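Local coordinates for protein putative oxidoreductase (Staphylococcus aureus subsp. aureus, PDB 3IV4) that is probably a thiol-disulfide oxidoreductase of the thioredoxin superfamily, related to the monothiol bacilliredoxin BrxC, at residues A[76-85]-A[93-102]. Numbering follows the deposited sequence. Where two conformers were deposited one is given.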
# COMPACT_ATOMS: atom_id res chain seq x y z
N THR A 76 -4.57 -7.29 -9.91
CA THR A 76 -4.87 -5.95 -10.41
C THR A 76 -4.55 -5.81 -11.89
O THR A 76 -4.91 -4.81 -12.53
CB THR A 76 -4.01 -4.90 -9.64
OG1 THR A 76 -2.61 -5.19 -9.85
CG2 THR A 76 -4.31 -4.94 -8.13
N ASN A 77 -3.88 -6.82 -12.45
CA ASN A 77 -3.27 -6.69 -13.78
C ASN A 77 -2.37 -5.47 -13.99
O ASN A 77 -2.25 -4.95 -15.10
CB ASN A 77 -4.31 -6.81 -14.89
CG ASN A 77 -3.70 -7.34 -16.16
OD1 ASN A 77 -2.69 -8.06 -16.13
ND2 ASN A 77 -4.28 -6.97 -17.29
N VAL A 78 -1.72 -5.05 -12.90
CA VAL A 78 -0.77 -3.96 -12.94
C VAL A 78 0.63 -4.54 -12.72
O VAL A 78 0.89 -5.17 -11.70
CB VAL A 78 -1.09 -2.89 -11.88
CG1 VAL A 78 -0.02 -1.81 -11.86
CG2 VAL A 78 -2.46 -2.26 -12.16
N LYS A 79 1.52 -4.36 -13.69
CA LYS A 79 2.85 -4.97 -13.56
C LYS A 79 3.60 -4.38 -12.37
O LYS A 79 3.44 -3.22 -12.00
CB LYS A 79 3.66 -4.86 -14.86
CG LYS A 79 3.12 -5.72 -16.01
CD LYS A 79 3.36 -7.22 -15.85
CE LYS A 79 2.48 -8.02 -16.80
NZ LYS A 79 1.04 -7.93 -16.37
N HIS A 80 4.38 -5.25 -11.76
CA HIS A 80 5.05 -4.92 -10.53
C HIS A 80 5.98 -3.71 -10.62
O HIS A 80 6.77 -3.59 -11.55
CB HIS A 80 5.86 -6.13 -10.06
CG HIS A 80 6.73 -5.80 -8.90
ND1 HIS A 80 6.23 -5.66 -7.62
CD2 HIS A 80 8.05 -5.52 -8.81
CE1 HIS A 80 7.21 -5.34 -6.80
NE2 HIS A 80 8.32 -5.25 -7.50
N GLU A 81 5.88 -2.81 -9.63
CA GLU A 81 6.87 -1.76 -9.40
C GLU A 81 7.09 -1.70 -7.91
O GLU A 81 6.26 -2.19 -7.14
CB GLU A 81 6.39 -0.37 -9.85
CG GLU A 81 5.96 -0.27 -11.31
CD GLU A 81 7.11 -0.19 -12.29
OE1 GLU A 81 8.29 -0.09 -11.88
OE2 GLU A 81 6.80 -0.21 -13.50
N SER A 82 8.18 -1.06 -7.51
CA SER A 82 8.36 -0.73 -6.11
C SER A 82 9.05 0.63 -5.99
O SER A 82 10.06 0.88 -6.67
CB SER A 82 9.11 -1.82 -5.37
OG SER A 82 9.02 -1.59 -3.98
N PRO A 83 8.51 1.53 -5.17
CA PRO A 83 7.29 1.40 -4.38
C PRO A 83 6.06 1.51 -5.28
O PRO A 83 6.11 2.16 -6.32
CB PRO A 83 7.37 2.60 -3.44
CG PRO A 83 8.08 3.64 -4.22
CD PRO A 83 9.10 2.88 -5.03
N GLN A 84 4.95 0.92 -4.85
CA GLN A 84 3.73 0.93 -5.65
C GLN A 84 2.56 0.89 -4.70
O GLN A 84 2.50 0.03 -3.82
CB GLN A 84 3.72 -0.28 -6.58
CG GLN A 84 2.58 -0.29 -7.57
CD GLN A 84 2.75 -1.44 -8.57
OE1 GLN A 84 3.00 -2.59 -8.17
NE2 GLN A 84 2.67 -1.13 -9.86
N ALA A 85 1.61 1.80 -4.86
CA ALA A 85 0.50 1.87 -3.93
C ALA A 85 -0.80 1.61 -4.66
O ALA A 85 -0.95 1.98 -5.83
CB ALA A 85 0.46 3.23 -3.23
N MSE A 93 -9.79 -2.95 -7.13
CA MSE A 93 -8.90 -1.84 -7.28
C MSE A 93 -9.57 -0.66 -7.96
O MSE A 93 -10.37 -0.80 -8.88
CB MSE A 93 -7.66 -2.19 -8.05
CG MSE A 93 -6.84 -0.98 -8.06
SE MSE A 93 -5.72 -0.67 -9.49
CE MSE A 93 -6.38 -1.79 -10.95
N VAL A 94 -9.20 0.52 -7.52
CA VAL A 94 -9.74 1.71 -8.17
C VAL A 94 -8.66 2.75 -8.51
O VAL A 94 -8.95 3.74 -9.18
CB VAL A 94 -10.87 2.39 -7.37
CG1 VAL A 94 -12.05 1.43 -7.13
CG2 VAL A 94 -10.36 2.89 -6.08
N TRP A 95 -7.43 2.53 -8.02
CA TRP A 95 -6.34 3.49 -8.21
C TRP A 95 -5.02 2.80 -7.91
O TRP A 95 -4.94 1.93 -7.03
CB TRP A 95 -6.53 4.67 -7.24
CG TRP A 95 -5.42 5.70 -7.07
CD1 TRP A 95 -5.33 6.94 -7.66
CD2 TRP A 95 -4.30 5.61 -6.16
NE1 TRP A 95 -4.23 7.61 -7.18
CE2 TRP A 95 -3.59 6.83 -6.25
CE3 TRP A 95 -3.85 4.63 -5.26
CZ2 TRP A 95 -2.44 7.07 -5.51
CZ3 TRP A 95 -2.72 4.87 -4.52
CH2 TRP A 95 -2.03 6.09 -4.65
N ASN A 96 -3.98 3.20 -8.64
CA ASN A 96 -2.62 2.85 -8.24
C ASN A 96 -1.66 3.97 -8.68
O ASN A 96 -1.96 4.72 -9.62
CB ASN A 96 -2.20 1.51 -8.84
CG ASN A 96 -1.98 1.57 -10.34
OD1 ASN A 96 -0.91 1.96 -10.79
ND2 ASN A 96 -2.99 1.18 -11.11
N ARG A 97 -0.52 4.05 -8.00
CA ARG A 97 0.57 4.93 -8.40
C ARG A 97 1.87 4.28 -7.99
O ARG A 97 1.89 3.41 -7.11
CB ARG A 97 0.48 6.31 -7.73
CG ARG A 97 -0.58 7.26 -8.27
CD ARG A 97 -0.44 7.58 -9.76
NE ARG A 97 -1.36 8.64 -10.16
CZ ARG A 97 -2.65 8.45 -10.47
NH1 ARG A 97 -3.18 7.22 -10.44
NH2 ARG A 97 -3.41 9.49 -10.81
N ASP A 98 2.96 4.71 -8.60
CA ASP A 98 4.25 4.15 -8.22
C ASP A 98 5.30 5.24 -8.12
O ASP A 98 5.08 6.37 -8.56
CB ASP A 98 4.69 3.04 -9.18
CG ASP A 98 4.76 3.52 -10.61
OD1 ASP A 98 5.74 4.22 -10.96
OD2 ASP A 98 3.85 3.17 -11.40
N HIS A 99 6.43 4.88 -7.50
CA HIS A 99 7.56 5.80 -7.31
C HIS A 99 7.14 7.13 -6.72
O HIS A 99 6.32 7.15 -5.80
CB HIS A 99 8.39 5.92 -8.60
CG HIS A 99 8.94 4.61 -9.07
ND1 HIS A 99 8.24 3.76 -9.90
CD2 HIS A 99 10.12 3.99 -8.82
CE1 HIS A 99 8.95 2.66 -10.11
NE2 HIS A 99 10.10 2.79 -9.48
N GLY A 100 7.67 8.24 -7.24
CA GLY A 100 7.35 9.55 -6.69
C GLY A 100 5.92 10.03 -6.80
O GLY A 100 5.54 11.02 -6.18
N ASP A 101 5.11 9.33 -7.60
CA ASP A 101 3.68 9.65 -7.69
C ASP A 101 2.89 9.20 -6.47
O ASP A 101 1.70 9.50 -6.36
CB ASP A 101 3.04 9.00 -8.91
CG ASP A 101 3.20 9.80 -10.18
OD1 ASP A 101 3.55 11.02 -10.15
OD2 ASP A 101 2.94 9.20 -11.23
N ILE A 102 3.54 8.48 -5.55
CA ILE A 102 2.91 8.14 -4.27
C ILE A 102 3.22 9.27 -3.30
O ILE A 102 4.36 9.39 -2.80
CB ILE A 102 3.44 6.81 -3.68
CG1 ILE A 102 3.23 5.63 -4.65
CG2 ILE A 102 2.73 6.47 -2.32
CD1 ILE A 102 4.11 4.41 -4.34
O HOH W 1 1.75 1.63 -10.47
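Pro83, behind a cis peptide bond, packs against His99 and Ile102 where strands 84-89 and 92-98 pair as the antiparallel hairpin at one edge of the thioredoxin-fold sheet. The cis-proline before this strand is a hallmark of the family. Its ring is wedged between segment 93-102 and helix 37-53: CB rests on the tip of Ile102, 3.8 Å from CD1, while CG lies against His99 CA, and the ring also touches Ile38, Ser39 and Ala42 of that helix. Pro83 O accepts a hydrogen bond from His99 N, and beyond it Ala85 and Arg97 exchange two backbone hydrogen bonds, as a hydrogen-bonded antiparallel pair. On the face of Ala85, its methyl drops into a notch between Trp95 (CZ3, 3.8 Å from Ala85 CB, and CH2) and Ile102 CG1; Leu30 and helix 104-110 add to this core.

The other face carries Gln84, Asn96 and Asp98, arched over by the loop 77-82. With CG anti to the backbone N (chi1 -173°), the extended Gln84 chain reaches beneath the arch, where NE2 donates to Lys79 O. A water fills the hollow beside it, accepting from Gln84 NE2 and donating to Asn96 OD1 and Asp98 OD2. Val78 presses both methyls on the Asn96 amide, CG2 lying 3.6 Å from ND2. Farther along, the His99 imidazole lies with one face over the Ser82 carbonyl carbon; Glu81 OE1 meets its edge at CE1, and ND1 donates in the ring plane to Asp98 OD1 over 2.8 Å.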